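Local coordinates for protein amidase, hydantoinase/carbamoylase family (Burkholderia vietnamiensis, PDB 5I4M) that probably hydrolyses N-carbamoyl-L-amino acids, as a zinc-dependent amidase of the peptidase M20 family with two metal ions per subunit, at residues M82-M87 / V144-E149; D258-A263 / G300-T305; L210-G215 / V395-G400. All coordinates share one frame; numbering follows the deposited sequence.

Overall arrangement
Contacts 1 and 3 lie in the buried interior near the zinc site and both reach 3PG, their centres about 22 Å apart. Strand 99-103 runs between them, pairing with strand 141-145 of contact 1 on one side and strand 206-212 of contact 3 on the other. Contact 2 belongs to the M20 dimerisation region, its centre about 35 and 34 Å from those of contacts 1 and 3; it is mostly buried but keeps an exposed flank. The chemistry follows position: contact 1 mixes backbone pairing, aromatic packing and buried polar bonds, contact 3 couples a parallel strand pair to zinc and phosphate, and contact 2 is apolar helix-on-strand packing without a hydrogen bond across.

Contact 1: residues M82-M87 / V144-E149; sequences MGNVFM and VIWTNE. With 3PG (3-phosphoglyceric acid), chain E.
Phe86 overlaps Val144 with the face of its ring: methyl CG1 of Val144 stands over it, 4.2 Å from the ring centroid, as a CH-pi contact. The same methyl also lies over the centre of the Trp146 ring, so it fills the angle between the two aromatics. Phe86 in turn directs its edge toward the face of Trp146 in an offset edge-to-face pair, with planes at 87° and centroids 5.7 Å apart. Asn84 packs its amide beside the indole, CG to Trp146 CE3 at 3.4 Å, with the two planes 70° apart. With its CG beside the backbone N (chi1 -56°), the amide extends OD1 to accept from Thr147 N at 2.9 Å, almost straight along the C=O axis, while ND2 is bound by Asp80. Beyond it, Thr147 OG1 donates to Met82 O at 2.6 Å and receives Arg63, which also binds Gly83 O. On the other face of the sheet Val85 and Ile145 sit side by side, and Met87 bends at its thioether to bring CE within 3.8 Å of Ile145 CG1. The backbones of Val85 and Ile145 form an antiparallel hydrogen-bonded pair, Val85 N to Ile145 O and Ile145 N to Val85 O; Phe86 and Val144 are the next, non-hydrogen-bonded pair. Helix 57-72 packs on the side of Val85 and Met87. Past the pairing, the chain reaches Glu149, whose OE1 comes within 2.6 Å of O2P of the bound 3PG. The strand pair thus passes into a loop where these buried polar groups each find a partner. This bonding probably steadies the start of the loop that leads to Glu149, a residue of the zinc and 3-phosphoglycerate sites.

Contact 2: residues D258-A263 / G300-T305; sequences DALLGA and GRVFFT
Ala263 and Val302 make the tight part of this contact: CB of the alanine meets CG1 of the valine at 3.6 Å and, roughly at right angles to that, CE1 of Phe304 at 3.7 Å, obliquely to the ring. Val302 straddles the helix start. Its CG1, anti to the backbone N (chi1 178°), goes to Ala263, while CG2 rests on the backbone between Ala259 and Leu260, 3.6 Å from Leu260 N. With alanine CB atoms facing Val302 and Phe304, the axes of helix 259-263 and strand 301-305 come to 7.4 Å, the two running in nearly the same direction, 28° apart. Asp258 caps the helix, its OD1 taking Leu261 N at 2.9 Å from above the carboxylate plane.

The outer side is looser. Arg301 points away into an exposed position, and Phe303 turns to the opposite face of the strand, onto Glu238 and Thr240. At the start of the strand Gly300 and Arg301 both face His291 in a classic beta bulge. The side of Leu260, by contrast, is closed by Val285 of the second subunit. Just before the contact Ala259 shares a backbone bond with Pro299, but no hydrogen bond joins the two segments, so methyl and ring packing carries this contact.

Contact 3: residues L210-G215 / V395-G400; sequences LHIEQG and VPCIDG. With ZN (zinc ion), chain C; 3PG (3-phosphoglyceric acid), chain E.
Ile212 and Val395 meet side chain across side chain, CG2 to CG2 at 3.9 Å, on the face of a parallel pairing in which Val395 N bonds to His211 O and Glu213 N to Val395 O. Farther on, Ile212 CD1 touches Cys397 CB, and Leu210 comes against CG1 of Val395. Tyr118 of helix 117-132 covers these apolar groups. His211 is turned away from segment 395-400: its NE2 binds the zinc ion at 2.2 Å, and ND1 donates to Ile212 O at 2.8 Å, onto a lone pair in the carbonyl plane and close to the ring's own plane. Held at both nitrogens, the ring has little freedom to rotate. The phosphate of 3PG holds the same zinc through O2P at 2.4 Å and O4P at 2.2 Å, and a water, His104 and Asp115 complete its shell. Gln214 is likewise directed away; its extended chain carries NE2 to O3P of 3PG at 2.9 Å, with a straight N-H (160°), and NE2 also bonds to Ser402. The backbone of Gln214 faces the other way, toward Cys397, whose SG lies 3.5 Å from Gln214 N. Glu213 gives its carboxylate to backbone N of Ile217 and Leu218 at the start of helix 217-220. The His211 and Glu213 backbone and Ile212 side chain join the strand end to Val395; the His211 ring and, just beyond, Gln214 turn to zinc and phosphate.

Contact 1: residues M82-M87 / V144-E149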
loop_
_atom_site.group_PDB
_atom_site.type_symbol
_atom_site.label_atom_id
_atom_site.label_comp_id
_atom_site.label_asym_id
_atom_site.label_seq_id
_atom_site.Cartn_x
_atom_site.Cartn_y
_atom_site.Cartn_z
ATOM N N MET A 82 -29.226 -3.452 -9.380
ATOM C CA MET A 82 -27.959 -3.641 -8.683
ATOM C C MET A 82 -27.249 -4.910 -9.126
ATOM O O MET A 82 -26.266 -5.305 -8.497
ATOM C CB MET A 82 -28.168 -3.676 -7.168
ATOM C CG MET A 82 -28.379 -2.285 -6.540
ATOM S SD MET A 82 -26.934 -1.202 -6.698
ATOM C CE MET A 82 -25.716 -2.109 -5.756
ATOM N N GLY A 83 -27.734 -5.564 -10.177
ATOM C CA GLY A 83 -27.093 -6.777 -10.646
ATOM C C GLY A 83 -27.423 -8.029 -9.866
ATOM O O GLY A 83 -26.837 -9.084 -10.146
ATOM N N ASN A 84 -28.332 -7.954 -8.896
ATOM C CA ASN A 84 -28.768 -9.155 -8.203
ATOM C C ASN A 84 -29.498 -10.061 -9.186
ATOM O O ASN A 84 -30.279 -9.597 -10.024
ATOM C CB ASN A 84 -29.695 -8.816 -7.029
ATOM C CG ASN A 84 -29.075 -7.850 -6.035
ATOM O OD1 ASN A 84 -27.931 -8.013 -5.621
ATOM N ND2 ASN A 84 -29.853 -6.840 -5.618
ATOM N N VAL A 85 -29.239 -11.364 -9.085
ATOM C CA VAL A 85 -29.757 -12.346 -10.041
ATOM C C VAL A 85 -30.787 -13.208 -9.325
ATOM O O VAL A 85 -30.468 -13.846 -8.315
ATOM C CB VAL A 85 -28.635 -13.224 -10.612
ATOM C CG1 VAL A 85 -29.204 -14.200 -11.640
ATOM C CG2 VAL A 85 -27.516 -12.372 -11.190
ATOM N N PHE A 86 -32.005 -13.268 -9.872
ATOM C CA PHE A 86 -33.108 -14.009 -9.270
ATOM C C PHE A 86 -33.473 -15.181 -10.172
ATOM O O PHE A 86 -33.946 -14.987 -11.295
ATOM C CB PHE A 86 -34.300 -13.086 -9.033
ATOM C CG PHE A 86 -33.966 -11.923 -8.136
ATOM C CD1 PHE A 86 -33.428 -10.753 -8.658
ATOM C CD2 PHE A 86 -34.156 -12.019 -6.767
ATOM C CE1 PHE A 86 -33.104 -9.685 -7.820
ATOM C CE2 PHE A 86 -33.826 -10.962 -5.925
ATOM C CZ PHE A 86 -33.307 -9.799 -6.449
ATOM N N MET A 87 -33.244 -16.388 -9.675
ATOM C CA MET A 87 -33.527 -17.616 -10.402
ATOM C C MET A 87 -34.739 -18.265 -9.747
ATOM O O MET A 87 -34.660 -18.732 -8.606
ATOM C CB MET A 87 -32.300 -18.524 -10.398
ATOM C CG MET A 87 -31.115 -17.927 -11.150
ATOM S SD MET A 87 -29.487 -18.555 -10.665
ATOM C CE MET A 87 -29.129 -17.536 -9.224
ATOM N N VAL A 144 -30.939 -16.578 -5.231
ATOM C CA VAL A 144 -30.468 -15.238 -5.553
ATOM C C VAL A 144 -28.948 -15.207 -5.477
ATOM O O VAL A 144 -28.349 -15.814 -4.579
ATOM C CB VAL A 144 -31.086 -14.180 -4.609
ATOM C CG1 VAL A 144 -30.681 -12.775 -5.038
ATOM C CG2 VAL A 144 -32.621 -14.290 -4.607
ATOM N N ILE A 145 -28.326 -14.515 -6.437
ATOM C CA ILE A 145 -26.954 -14.034 -6.294
ATOM C C ILE A 145 -27.020 -12.549 -5.966
ATOM O O ILE A 145 -27.518 -11.753 -6.772
ATOM C CB ILE A 145 -26.121 -14.264 -7.564
ATOM C CG1 ILE A 145 -26.027 -15.755 -7.886
ATOM C CG2 ILE A 145 -24.720 -13.658 -7.368
ATOM C CD1 ILE A 145 -25.545 -16.056 -9.284
ATOM N N TRP A 146 -26.500 -12.166 -4.803
ATOM C CA TRP A 146 -26.454 -10.759 -4.419
ATOM C C TRP A 146 -25.119 -10.146 -4.815
ATOM O O TRP A 146 -24.064 -10.742 -4.598
ATOM C CB TRP A 146 -26.664 -10.583 -2.913
ATOM C CG TRP A 146 -27.969 -11.135 -2.411
ATOM C CD1 TRP A 146 -28.153 -12.309 -1.735
ATOM C CD2 TRP A 146 -29.266 -10.531 -2.530
ATOM N NE1 TRP A 146 -29.489 -12.479 -1.433
ATOM C CE2 TRP A 146 -30.191 -11.401 -1.905
ATOM C CE3 TRP A 146 -29.740 -9.344 -3.106
ATOM C CZ2 TRP A 146 -31.559 -11.124 -1.846
ATOM C CZ3 TRP A 146 -31.101 -9.062 -3.034
ATOM C CH2 TRP A 146 -31.994 -9.952 -2.414
ATOM N N THR A 147 -25.172 -8.927 -5.350
ATOM C CA THR A 147 -23.994 -8.267 -5.906
ATOM C C THR A 147 -23.051 -7.728 -4.834
ATOM O O THR A 147 -23.485 -7.116 -3.853
ATOM C CB THR A 147 -24.440 -7.115 -6.804
ATOM O OG1 THR A 147 -25.131 -7.632 -7.946
ATOM C CG2 THR A 147 -23.249 -6.255 -7.253
ATOM N N ASN A 148 -21.743 -7.927 -5.054
ATOM C CA ASN A 148 -20.676 -7.275 -4.283
ATOM C C ASN A 148 -20.880 -7.419 -2.779
ATOM O O ASN A 148 -20.769 -6.453 -2.017
ATOM C CB ASN A 148 -20.543 -5.789 -4.643
ATOM C CG ASN A 148 -19.335 -5.144 -3.967
ATOM O OD1 ASN A 148 -18.246 -5.709 -3.986
ATOM N ND2 ASN A 148 -19.541 -4.001 -3.315
ATOM N N GLU A 149 -21.188 -8.637 -2.334
ATOM C CA GLU A 149 -21.498 -8.780 -0.917
ATOM C C GLU A 149 -20.278 -8.513 -0.047
ATOM O O GLU A 149 -20.428 -8.028 1.075
ATOM C CB GLU A 149 -22.088 -10.167 -0.632
ATOM C CG GLU A 149 -22.552 -10.397 0.814
ATOM C CD GLU A 149 -21.420 -10.803 1.748
ATOM O OE1 GLU A 149 -20.310 -11.105 1.256
ATOM O OE2 GLU A 149 -21.635 -10.807 2.974
HETATM C C1 3PG E . -18.198 -9.233 6.492
HETATM O O1 3PG E . -16.994 -8.918 6.481
HETATM O O2 3PG E . -18.758 -9.728 7.494
HETATM C C2 3PG E . -18.993 -8.996 5.240
HETATM O O3 3PG E . -20.398 -8.943 5.547
HETATM C C3 3PG E . -18.733 -10.143 4.291
HETATM O O1P 3PG E . -19.237 -11.352 4.864
HETATM P P 3PG E . -18.754 -12.790 4.246
HETATM O O2P 3PG E . -18.837 -12.658 2.744
HETATM O O3P 3PG E . -17.322 -12.933 4.742
HETATM O O4P 3PG E . -19.769 -13.791 4.827
#

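Contact 2: residues D258-A263 / G300-T305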
loop_
_atom_site.group_PDB
_atom_site.type_symbol
_atom_site.label_atom_id
_atom_site.label_comp_id
_atom_site.label_asym_id
_atom_site.label_seq_id
_atom_site.Cartn_x
_atom_site.Cartn_y
_atom_site.Cartn_z
ATOM N N ASP A 258 4.446 12.797 10.777
ATOM C CA ASP A 258 4.499 11.507 10.093
ATOM C C ASP A 258 3.120 10.855 10.121
ATOM O O ASP A 258 2.651 10.421 11.181
ATOM C CB ASP A 258 5.548 10.628 10.778
ATOM C CG ASP A 258 5.855 9.361 10.008
ATOM O OD1 ASP A 258 4.903 8.772 9.450
ATOM O OD2 ASP A 258 7.054 8.956 9.965
ATOM N N ALA A 259 2.474 10.764 8.951
ATOM C CA ALA A 259 1.124 10.209 8.907
ATOM C C ALA A 259 1.120 8.700 9.118
ATOM O O ALA A 259 0.119 8.148 9.586
ATOM C CB ALA A 259 0.443 10.552 7.577
ATOM N N LEU A 260 2.202 8.010 8.769
ATOM C CA LEU A 260 2.240 6.577 9.037
ATOM C C LEU A 260 2.491 6.292 10.515
ATOM O O LEU A 260 1.986 5.305 11.055
ATOM C CB LEU A 260 3.300 5.909 8.145
ATOM C CG LEU A 260 3.464 4.393 8.303
ATOM C CD1 LEU A 260 2.137 3.696 8.037
ATOM C CD2 LEU A 260 4.550 3.863 7.364
ATOM N N LEU A 261 3.271 7.126 11.189
ATOM C CA LEU A 261 3.378 6.994 12.635
ATOM C C LEU A 261 2.003 7.095 13.275
ATOM O O LEU A 261 1.652 6.290 14.149
ATOM C CB LEU A 261 4.313 8.065 13.188
ATOM C CG LEU A 261 4.602 8.013 14.693
ATOM C CD1 LEU A 261 5.342 6.717 15.064
ATOM C CD2 LEU A 261 5.380 9.231 15.123
ATOM N N GLY A 262 1.203 8.066 12.830
ATOM C CA GLY A 262 -0.156 8.195 13.343
ATOM C C GLY A 262 -1.011 6.990 13.010
ATOM O O GLY A 262 -1.656 6.406 13.886
ATOM N N ALA A 263 -1.026 6.598 11.732
ATOM C CA ALA A 263 -1.838 5.455 11.328
ATOM C C ALA A 263 -1.439 4.199 12.089
ATOM O O ALA A 263 -2.300 3.426 12.526
ATOM C CB ALA A 263 -1.715 5.230 9.820
ATOM N N GLY A 300 3.404 11.446 4.148
ATOM C CA GLY A 300 2.643 12.666 4.336
ATOM C C GLY A 300 1.146 12.439 4.340
ATOM O O GLY A 300 0.387 13.321 4.751
ATOM N N ARG A 301 0.701 11.262 3.896
ATOM C CA ARG A 301 -0.724 10.949 3.869
ATOM C C ARG A 301 -0.898 9.442 3.988
ATOM O O ARG A 301 -0.223 8.686 3.291
ATOM C CB ARG A 301 -1.376 11.466 2.579
ATOM C CG ARG A 301 -2.897 11.423 2.587
ATOM C CD ARG A 301 -3.502 12.021 1.313
ATOM N NE ARG A 301 -3.361 11.147 0.147
ATOM C CZ ARG A 301 -2.579 11.404 -0.901
ATOM N NH1 ARG A 301 -1.857 12.516 -0.947
ATOM N NH2 ARG A 301 -2.523 10.542 -1.911
ATOM N N VAL A 302 -1.789 9.001 4.872
ATOM C CA VAL A 302 -2.085 7.573 4.967
ATOM C C VAL A 302 -3.593 7.400 5.067
ATOM O O VAL A 302 -4.244 8.013 5.924
ATOM C CB VAL A 302 -1.380 6.886 6.154
ATOM C CG1 VAL A 302 -1.795 5.402 6.215
ATOM C CG2 VAL A 302 0.147 7.010 6.026
ATOM N N PHE A 303 -4.140 6.577 4.181
ATOM C CA PHE A 303 -5.532 6.143 4.226
ATOM C C PHE A 303 -5.580 4.754 4.844
ATOM O O PHE A 303 -4.745 3.903 4.524
ATOM C CB PHE A 303 -6.119 6.106 2.809
ATOM C CG PHE A 303 -7.443 5.383 2.696
ATOM C CD1 PHE A 303 -7.486 4.011 2.464
ATOM C CD2 PHE A 303 -8.635 6.081 2.791
ATOM C CE1 PHE A 303 -8.708 3.339 2.352
ATOM C CE2 PHE A 303 -9.859 5.422 2.668
ATOM C CZ PHE A 303 -9.891 4.050 2.450
ATOM N N PHE A 304 -6.559 4.516 5.720
ATOM C CA PHE A 304 -6.724 3.163 6.244
ATOM C C PHE A 304 -8.162 2.966 6.707
ATOM O O PHE A 304 -8.933 3.922 6.851
ATOM C CB PHE A 304 -5.724 2.852 7.365
ATOM C CG PHE A 304 -5.850 3.749 8.565
ATOM C CD1 PHE A 304 -5.257 5.002 8.576
ATOM C CD2 PHE A 304 -6.549 3.334 9.674
ATOM C CE1 PHE A 304 -5.372 5.830 9.683
ATOM C CE2 PHE A 304 -6.669 4.157 10.780
ATOM C CZ PHE A 304 -6.080 5.406 10.778
ATOM N N THR A 305 -8.512 1.700 6.928
ATOM C CA THR A 305 -9.866 1.307 7.293
ATOM C C THR A 305 -9.902 0.780 8.717
ATOM O O THR A 305 -8.901 0.285 9.247
ATOM C CB THR A 305 -10.411 0.231 6.344
ATOM O OG1 THR A 305 -9.575 -0.935 6.401
ATOM C CG2 THR A 305 -10.443 0.757 4.917
#

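Contact 3: residues L210-G215 / V395-G400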
loop_
_atom_site.group_PDB
_atom_site.type_symbol
_atom_site.label_atom_id
_atom_site.label_comp_id
_atom_site.label_asym_id
_atom_site.label_seq_id
_atom_site.Cartn_x
_atom_site.Cartn_y
_atom_site.Cartn_z
ATOM N N LEU A 210 -27.820 -20.177 3.563
ATOM C CA LEU A 210 -26.902 -21.215 4.006
ATOM C C LEU A 210 -25.468 -20.709 3.836
ATOM O O LEU A 210 -25.123 -20.161 2.783
ATOM C CB LEU A 210 -27.149 -22.485 3.178
ATOM C CG LEU A 210 -26.142 -23.628 3.248
ATOM C CD1 LEU A 210 -26.114 -24.224 4.636
ATOM C CD2 LEU A 210 -26.521 -24.687 2.198
ATOM N N HIS A 211 -24.640 -20.863 4.870
ATOM C CA HIS A 211 -23.292 -20.291 4.832
ATOM C C HIS A 211 -22.371 -21.089 5.744
ATOM O O HIS A 211 -22.823 -21.695 6.716
ATOM C CB HIS A 211 -23.321 -18.828 5.287
ATOM C CG HIS A 211 -22.219 -17.986 4.725
ATOM N ND1 HIS A 211 -20.915 -18.069 5.168
ATOM C CD2 HIS A 211 -22.238 -17.015 3.779
ATOM C CE1 HIS A 211 -20.176 -17.186 4.511
ATOM N NE2 HIS A 211 -20.954 -16.538 3.661
ATOM N N ILE A 212 -21.069 -21.090 5.438
ATOM C CA ILE A 212 -20.135 -21.665 6.398
ATOM C C ILE A 212 -20.007 -20.709 7.580
ATOM O O ILE A 212 -20.184 -19.489 7.445
ATOM C CB ILE A 212 -18.755 -21.959 5.777
ATOM C CG1 ILE A 212 -18.162 -20.692 5.157
ATOM C CG2 ILE A 212 -18.852 -23.082 4.743
ATOM C CD1 ILE A 212 -16.652 -20.745 5.041
ATOM N N GLU A 213 -19.678 -21.265 8.748
ATOM C CA GLU A 213 -19.634 -20.458 9.968
ATOM C C GLU A 213 -18.622 -19.315 9.874
ATOM O O GLU A 213 -18.880 -18.205 10.365
ATOM C CB GLU A 213 -19.301 -21.340 11.167
ATOM C CG GLU A 213 -19.226 -20.528 12.458
ATOM C CD GLU A 213 -18.605 -21.303 13.599
ATOM O OE1 GLU A 213 -18.051 -20.667 14.514
ATOM O OE2 GLU A 213 -18.653 -22.543 13.570
ATOM N N GLN A 214 -17.450 -19.582 9.289
ATOM C CA GLN A 214 -16.317 -18.662 9.222
ATOM C C GLN A 214 -15.666 -18.448 10.582
ATOM O O GLN A 214 -14.892 -17.501 10.761
ATOM C CB GLN A 214 -16.719 -17.320 8.599
ATOM C CG GLN A 214 -17.326 -17.499 7.216
ATOM C CD GLN A 214 -17.754 -16.189 6.610
ATOM O OE1 GLN A 214 -18.729 -15.591 7.055
ATOM N NE2 GLN A 214 -17.029 -15.735 5.586
ATOM N N GLY A 215 -15.972 -19.319 11.536
ATOM C CA GLY A 215 -15.322 -19.350 12.825
ATOM C C GLY A 215 -15.243 -20.781 13.322
ATOM O O GLY A 215 -15.757 -21.704 12.682
ATOM N N VAL A 395 -22.930 -24.311 8.604
ATOM C CA VAL A 395 -22.161 -25.543 8.774
ATOM C C VAL A 395 -20.769 -25.128 9.227
ATOM O O VAL A 395 -20.411 -23.942 9.130
ATOM C CB VAL A 395 -22.114 -26.380 7.473
ATOM C CG1 VAL A 395 -23.518 -26.638 6.952
ATOM C CG2 VAL A 395 -21.218 -25.712 6.421
ATOM N N PRO A 396 -19.964 -26.060 9.752
ATOM C CA PRO A 396 -18.622 -25.695 10.230
ATOM C C PRO A 396 -17.690 -25.405 9.069
ATOM O O PRO A 396 -18.011 -25.638 7.906
ATOM C CB PRO A 396 -18.151 -26.934 11.007
ATOM C CG PRO A 396 -19.364 -27.805 11.173
ATOM C CD PRO A 396 -20.264 -27.478 10.019
ATOM N N CYS A 397 -16.503 -24.897 9.403
ATOM C CA CYS A 397 -15.402 -24.878 8.450
ATOM C C CYS A 397 -14.118 -25.258 9.173
ATOM O O CYS A 397 -13.997 -25.077 10.386
ATOM C CB CYS A 397 -15.243 -23.524 7.746
ATOM S SG CYS A 397 -15.101 -22.104 8.848
ATOM N N ILE A 398 -13.168 -25.799 8.406
ATOM C CA ILE A 398 -11.979 -26.417 8.986
ATOM C C ILE A 398 -11.140 -25.360 9.687
ATOM O O ILE A 398 -10.770 -24.338 9.089
ATOM C CB ILE A 398 -11.160 -27.137 7.903
ATOM C CG1 ILE A 398 -11.929 -28.332 7.350
ATOM C CG2 ILE A 398 -9.811 -27.563 8.458
ATOM C CD1 ILE A 398 -12.035 -29.494 8.312
ATOM N N ASP A 399 -10.837 -25.604 10.967
ATOM C CA ASP A 399 -10.043 -24.703 11.798
ATOM C C ASP A 399 -10.685 -23.326 11.911
ATOM O O ASP A 399 -10.043 -22.364 12.355
ATOM C CB ASP A 399 -8.602 -24.595 11.277
ATOM C CG ASP A 399 -7.877 -25.937 11.292
ATOM O OD1 ASP A 399 -8.133 -26.742 12.210
ATOM O OD2 ASP A 399 -7.070 -26.199 10.377
ATOM N N GLY A 400 -11.958 -23.236 11.529
ATOM C CA GLY A 400 -12.717 -22.006 11.560
ATOM C C GLY A 400 -12.187 -20.879 10.706
ATOM O O GLY A 400 -12.544 -19.724 10.943
HETATM ZN ZN ZN C . -20.131 -14.630 2.824
HETATM C C1 3PG E . -18.198 -9.233 6.492
HETATM O O1 3PG E . -16.994 -8.918 6.481
HETATM O O2 3PG E . -18.758 -9.728 7.494
HETATM C C2 3PG E . -18.993 -8.996 5.240
HETATM O O3 3PG E . -20.398 -8.943 5.547
HETATM C C3 3PG E . -18.733 -10.143 4.291
HETATM O O1P 3PG E . -19.237 -11.352 4.864
HETATM P P 3PG E . -18.754 -12.790 4.246
HETATM O O2P 3PG E . -18.837 -12.658 2.744
HETATM O O3P 3PG E . -17.322 -12.933 4.742
HETATM O O4P 3PG E . -19.769 -13.791 4.827
HETATM O O HOH W 1 -16.478 -24.284 12.641
HETATM O O HOH W 2 -22.077 -13.710 3.203
#